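PDB 5UID: aminotransferase TlmJ from Streptoalloteichus hindustanus, which probably transfers amino groups with the help of pyridoxal 5'-phosphate, as a member of the DegT/DnrJ/EryC1 aminotransferase family. Local coordinates for residues R318-R322 against G323-T327; E370-I373 against G374-A378. All coordinates share one frame; numbering follows the deposited sequence. Where two conformers were deposited one is given.

Interaction 1. Residues R318-R322 against G323-T327. With SO4 (sulfate ion), chain E.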
loop_
_atom_site.group_PDB
_atom_site.type_symbol
_atom_site.label_atom_id
_atom_site.label_comp_id
_atom_site.label_asym_id
_atom_site.label_seq_id
_atom_site.Cartn_x
_atom_site.Cartn_y
_atom_site.Cartn_z
ATOM N N ARG A 318 -17.443 21.743 -22.880
ATOM C CA ARG A 318 -16.846 22.812 -23.670
ATOM C C ARG A 318 -15.392 23.038 -23.273
ATOM O O ARG A 318 -14.512 23.142 -24.135
ATOM C CB ARG A 318 -17.655 24.098 -23.508
ATOM C CG ARG A 318 -17.131 25.263 -24.330
ATOM C CD ARG A 318 -17.927 26.528 -24.062
ATOM N NE ARG A 318 -17.359 27.686 -24.747
ATOM C CZ ARG A 318 -17.811 28.172 -25.898
ATOM N NH1 ARG A 318 -18.848 27.603 -26.499
ATOM N NH2 ARG A 318 -17.229 29.230 -26.446
ATOM N N LEU A 319 -15.124 23.115 -21.966
ATOM C CA LEU A 319 -13.755 23.319 -21.501
ATOM C C LEU A 319 -12.849 22.175 -21.932
ATOM O O LEU A 319 -11.690 22.399 -22.304
ATOM C CB LEU A 319 -13.734 23.479 -19.981
ATOM C CG LEU A 319 -14.353 24.783 -19.479
ATOM C CD1 LEU A 319 -14.323 24.866 -17.962
ATOM C CD2 LEU A 319 -13.630 25.962 -20.095
ATOM N N TYR A 320 -13.361 20.941 -21.897
ATOM C CA TYR A 320 -12.575 19.799 -22.350
ATOM C C TYR A 320 -12.168 19.957 -23.811
ATOM O O TYR A 320 -11.009 19.728 -24.171
ATOM C CB TYR A 320 -13.362 18.502 -22.152
ATOM C CG TYR A 320 -12.567 17.257 -22.484
ATOM C CD1 TYR A 320 -11.813 16.616 -21.512
ATOM C CD2 TYR A 320 -12.562 16.729 -23.770
ATOM C CE1 TYR A 320 -11.084 15.481 -21.809
ATOM C CE2 TYR A 320 -11.831 15.595 -24.074
ATOM C CZ TYR A 320 -11.095 14.977 -23.088
ATOM O OH TYR A 320 -10.366 13.847 -23.379
ATOM N N ASP A 321 -13.114 20.351 -24.668
ATOM C CA ASP A 321 -12.804 20.541 -26.082
ATOM C C ASP A 321 -11.801 21.664 -26.309
ATOM O O ASP A 321 -11.143 21.690 -27.353
ATOM C CB ASP A 321 -14.082 20.826 -26.873
ATOM C CG ASP A 321 -15.051 19.660 -26.859
ATOM O OD1 ASP A 321 -14.609 18.521 -26.604
ATOM O OD2 ASP A 321 -16.255 19.884 -27.110
ATOM N N ARG A 322 -11.675 22.593 -25.366
ATOM C CA ARG A 322 -10.739 23.703 -25.486
ATOM C C ARG A 322 -9.402 23.423 -24.814
ATOM O O ARG A 322 -8.556 24.321 -24.748
ATOM C CB ARG A 322 -11.354 24.976 -24.899
ATOM C CG ARG A 322 -12.697 25.368 -25.503
ATOM C CD ARG A 322 -12.543 26.013 -26.867
ATOM N NE ARG A 322 -13.763 26.701 -27.277
ATOM C CZ ARG A 322 -14.743 26.137 -27.976
ATOM N NH1 ARG A 322 -14.649 24.868 -28.351
ATOM N NH2 ARG A 322 -15.817 26.842 -28.302
ATOM N N GLY A 323 -9.189 22.208 -24.320
ATOM C CA GLY A 323 -7.946 21.867 -23.664
ATOM C C GLY A 323 -7.871 22.224 -22.197
ATOM O O GLY A 323 -6.764 22.396 -21.677
ATOM N N VAL A 324 -9.004 22.334 -21.509
ATOM C CA VAL A 324 -9.037 22.668 -20.088
ATOM C C VAL A 324 -9.795 21.553 -19.380
ATOM O O VAL A 324 -11.025 21.477 -19.464
ATOM C CB VAL A 324 -9.676 24.038 -19.827
ATOM C CG1 VAL A 324 -9.839 24.274 -18.330
ATOM C CG2 VAL A 324 -8.838 25.142 -20.457
ATOM N N TYR A 325 -9.078 20.693 -18.668
ATOM C CA TYR A 325 -9.727 19.612 -17.946
ATOM C C TYR A 325 -10.408 20.148 -16.692
ATOM O O TYR A 325 -9.873 21.018 -15.998
ATOM C CB TYR A 325 -8.717 18.527 -17.580
ATOM C CG TYR A 325 -9.360 17.224 -17.176
ATOM C CD1 TYR A 325 -9.879 16.360 -18.130
ATOM C CD2 TYR A 325 -9.457 16.863 -15.841
ATOM C CE1 TYR A 325 -10.470 15.164 -17.764
ATOM C CE2 TYR A 325 -10.046 15.673 -15.464
ATOM C CZ TYR A 325 -10.551 14.827 -16.426
ATOM O OH TYR A 325 -11.137 13.642 -16.047
ATOM N N THR A 326 -11.609 19.640 -16.424
ATOM C CA THR A 326 -12.357 19.959 -15.213
ATOM C C THR A 326 -12.965 18.668 -14.685
ATOM O O THR A 326 -13.063 17.672 -15.405
ATOM C CB THR A 326 -13.475 20.993 -15.432
ATOM O OG1 THR A 326 -14.371 20.536 -16.453
ATOM C CG2 THR A 326 -12.909 22.354 -15.803
ATOM N N THR A 327 -13.379 18.694 -13.421
ATOM C CA THR A 327 -14.005 17.535 -12.800
ATOM C C THR A 327 -14.791 18.007 -11.584
ATOM O O THR A 327 -14.818 19.196 -11.259
ATOM C CB THR A 327 -12.968 16.477 -12.407
ATOM O OG1 THR A 327 -13.641 15.297 -11.947
ATOM C CG2 THR A 327 -12.063 16.997 -11.297
HETATM S S SO4 E . -12.078 12.271 -13.133
HETATM O O1 SO4 E . -12.284 13.561 -13.784
HETATM O O2 SO4 E . -13.032 12.115 -12.038
HETATM O O3 SO4 E . -10.716 12.207 -12.609
HETATM O O4 SO4 E . -12.278 11.202 -14.108
#
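Leu319 and Val324 meet where helix 309-321 gives way to the following loop. Leu319 CB lies 4.1 Å from Val324 CB, and Leu319 CD1 touches Thr326 CG2 at 3.6 Å, the two side chains crossing at about a right angle. Val324 also packs on Val372 of helix 366-383. Two backbone hydrogen bonds close the turn. Val324 N reaches Leu319 O at 2.8 Å, and Gly323 N reaches Tyr320 O at 3.1 Å. Together they form a Schellman motif with Gly323 as the C' residue. Gly323 has positive phi (85°), backbone angles that call for glycine. Tyr325 was modelled in two conformers, and its ring contacts hold for the one described here. Tyr320 CD1 and Tyr325 CD1 are 3.9 Å apart, with Tyr325 CD1 at the edge of the Tyr320 ring. Trp233 of the second subunit meets the Tyr325 ring. The polar contacts lie at the far end. In the same conformer Tyr325 OH donates to sulfate O1 at 2.5 Å, and Thr327 OG1 donates to that oxygen at 2.9 Å. Thr327 OG1 stands anti to its own N (chi1 -173°), which turns it to the ion. Arg329 is also hydrogen-bonded to this sulfate, which probably comes from the crystallisation liquor.

Interaction 2. Residues E370-I373 against G374-A378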
loop_
_atom_site.group_PDB
_atom_site.type_symbol
_atom_site.label_atom_id
_atom_site.label_comp_id
_atom_site.label_asym_id
_atom_site.label_seq_id
_atom_site.Cartn_x
_atom_site.Cartn_y
_atom_site.Cartn_z
ATOM N N GLU A 370 -4.405 32.171 -17.355
ATOM C CA GLU A 370 -5.168 33.061 -18.222
ATOM C C GLU A 370 -6.001 32.283 -19.233
ATOM O O GLU A 370 -7.080 32.741 -19.626
ATOM C CB GLU A 370 -4.229 34.038 -18.934
ATOM C CG GLU A 370 -3.459 34.955 -17.989
ATOM C CD GLU A 370 -4.369 35.842 -17.156
ATOM O OE1 GLU A 370 -5.447 36.233 -17.654
ATOM O OE2 GLU A 370 -4.009 36.147 -15.999
ATOM N N THR A 371 -5.524 31.112 -19.663
ATOM C CA THR A 371 -6.322 30.271 -20.550
ATOM C C THR A 371 -7.581 29.770 -19.850
ATOM O O THR A 371 -8.659 29.730 -20.453
ATOM C CB THR A 371 -5.487 29.093 -21.054
ATOM O OG1 THR A 371 -4.304 29.582 -21.696
ATOM C CG2 THR A 371 -6.281 28.258 -22.051
ATOM N N VAL A 372 -7.465 29.394 -18.574
ATOM C CA VAL A 372 -8.627 28.920 -17.826
ATOM C C VAL A 372 -9.633 30.049 -17.635
ATOM O O VAL A 372 -10.830 29.883 -17.892
ATOM C CB VAL A 372 -8.190 28.318 -16.478
ATOM C CG1 VAL A 372 -9.403 28.043 -15.600
ATOM C CG2 VAL A 372 -7.397 27.040 -16.702
ATOM N N ILE A 373 -9.161 31.215 -17.184
ATOM C CA ILE A 373 -10.056 32.349 -16.964
ATOM C C ILE A 373 -10.748 32.745 -18.262
ATOM O O ILE A 373 -11.956 33.012 -18.281
ATOM C CB ILE A 373 -9.281 33.532 -16.356
ATOM C CG1 ILE A 373 -8.720 33.160 -14.984
ATOM C CG2 ILE A 373 -10.177 34.762 -16.253
ATOM C CD1 ILE A 373 -7.842 34.232 -14.375
ATOM N N GLY A 374 -9.997 32.783 -19.365
ATOM C CA GLY A 374 -10.588 33.169 -20.637
ATOM C C GLY A 374 -11.630 32.182 -21.127
ATOM O O GLY A 374 -12.702 32.576 -21.593
ATOM N N GLU A 375 -11.333 30.884 -21.029
ATOM C CA GLU A 375 -12.292 29.877 -21.466
ATOM C C GLU A 375 -13.523 29.842 -20.568
ATOM O O GLU A 375 -14.635 29.608 -21.056
ATOM C CB GLU A 375 -11.629 28.502 -21.514
ATOM C CG GLU A 375 -10.595 28.352 -22.610
ATOM C CD GLU A 375 -11.198 28.465 -23.994
ATOM O OE1 GLU A 375 -12.410 28.198 -24.135
ATOM O OE2 GLU A 375 -10.464 28.824 -24.940
ATOM N N VAL A 376 -13.349 30.077 -19.264
ATOM C CA VAL A 376 -14.494 30.103 -18.358
ATOM C C VAL A 376 -15.407 31.278 -18.686
ATOM O O VAL A 376 -16.631 31.125 -18.785
ATOM C CB VAL A 376 -14.027 30.134 -16.889
ATOM C CG1 VAL A 376 -15.189 30.474 -15.967
ATOM C CG2 VAL A 376 -13.432 28.788 -16.495
ATOM N N ARG A 377 -14.825 32.466 -18.873
ATOM C CA ARG A 377 -15.631 33.639 -19.204
ATOM C C ARG A 377 -16.320 33.475 -20.552
ATOM O O ARG A 377 -17.496 33.824 -20.702
ATOM C CB ARG A 377 -14.761 34.897 -19.193
ATOM C CG ARG A 377 -14.205 35.264 -17.820
ATOM C CD ARG A 377 -13.412 36.562 -17.876
ATOM N NE ARG A 377 -14.250 37.686 -18.284
ATOM C CZ ARG A 377 -14.747 38.592 -17.448
ATOM N NH1 ARG A 377 -15.506 39.574 -17.912
ATOM N NH2 ARG A 377 -14.479 38.522 -16.152
ATOM N N ALA A 378 -15.605 32.945 -21.547
ATOM C CA ALA A 378 -16.206 32.743 -22.861
ATOM C C ALA A 378 -17.262 31.646 -22.824
ATOM O O ALA A 378 -18.315 31.767 -23.461
ATOM C CB ALA A 378 -15.127 32.413 -23.891
#
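Val372 and Val376 lie side by side one turn apart on helix 366-383 and point the same way. Val372 CG1 is 4.2 Å from Val376 CG2. In Val376, CG1 lies anti to the backbone N (chi1 167°). This puts CG2 beside that N, and CG2 comes to 3.1 Å from Val372 O. The pair faces helix 249-280, where Val372 meets Tyr276 and Val376 meets Leu280. Ile373 and Arg377 run alongside each other in the same manner. Ile373 CG2 lies 4.0 Å from Arg377 CD, so the aliphatic part of the arginine does the touching. Its chain then bends at chi3 (62°), and NH2 bonds to Gly279 O. Glu375 CG leans over Thr371 O at 3.2 Å; the chain then bends and carries the carboxylate off toward Arg322. Glu370 forms a salt bridge with Arg275 of helix 249-280. Beneath these side chains run regular alpha-helical i to i+4 bonds, from Gly374 N to Glu370 O through Arg377 N to Ile373 O, the last at 3.0 Å. These peptide groups are thus paired within the helix. The valines and Ile373 supply apolar surface to helix 249-280, while Glu370 and Arg377 add polar ties to the same helix and its end.

In the fold
Interactions 1 and 2 lie side by side, their centres about 11 Å apart, though more than forty residues separate them in the chain. The end of helix 309-321 and the loop after it rest on helix 366-383. Leu319 CD2 is 3.5 Å from Glu375 CB, and Val324 CG1 is 4.0 Å from Val372 CG2. Beside these contacts, Arg322 and Glu375 form a long, weak ion pair. Glu375 of interaction 2 thus touches both Leu319 and Arg322 of interaction 1. Interaction 1 also reaches the second subunit, which does not touch the segments of interaction 2. Neither contact includes a residue of the pyridoxal phosphate pocket. Helix 249-280 bridges the gap: it carries pocket residues Val250, Ala251 and Ile254 and also packs against interaction 2 through Tyr276.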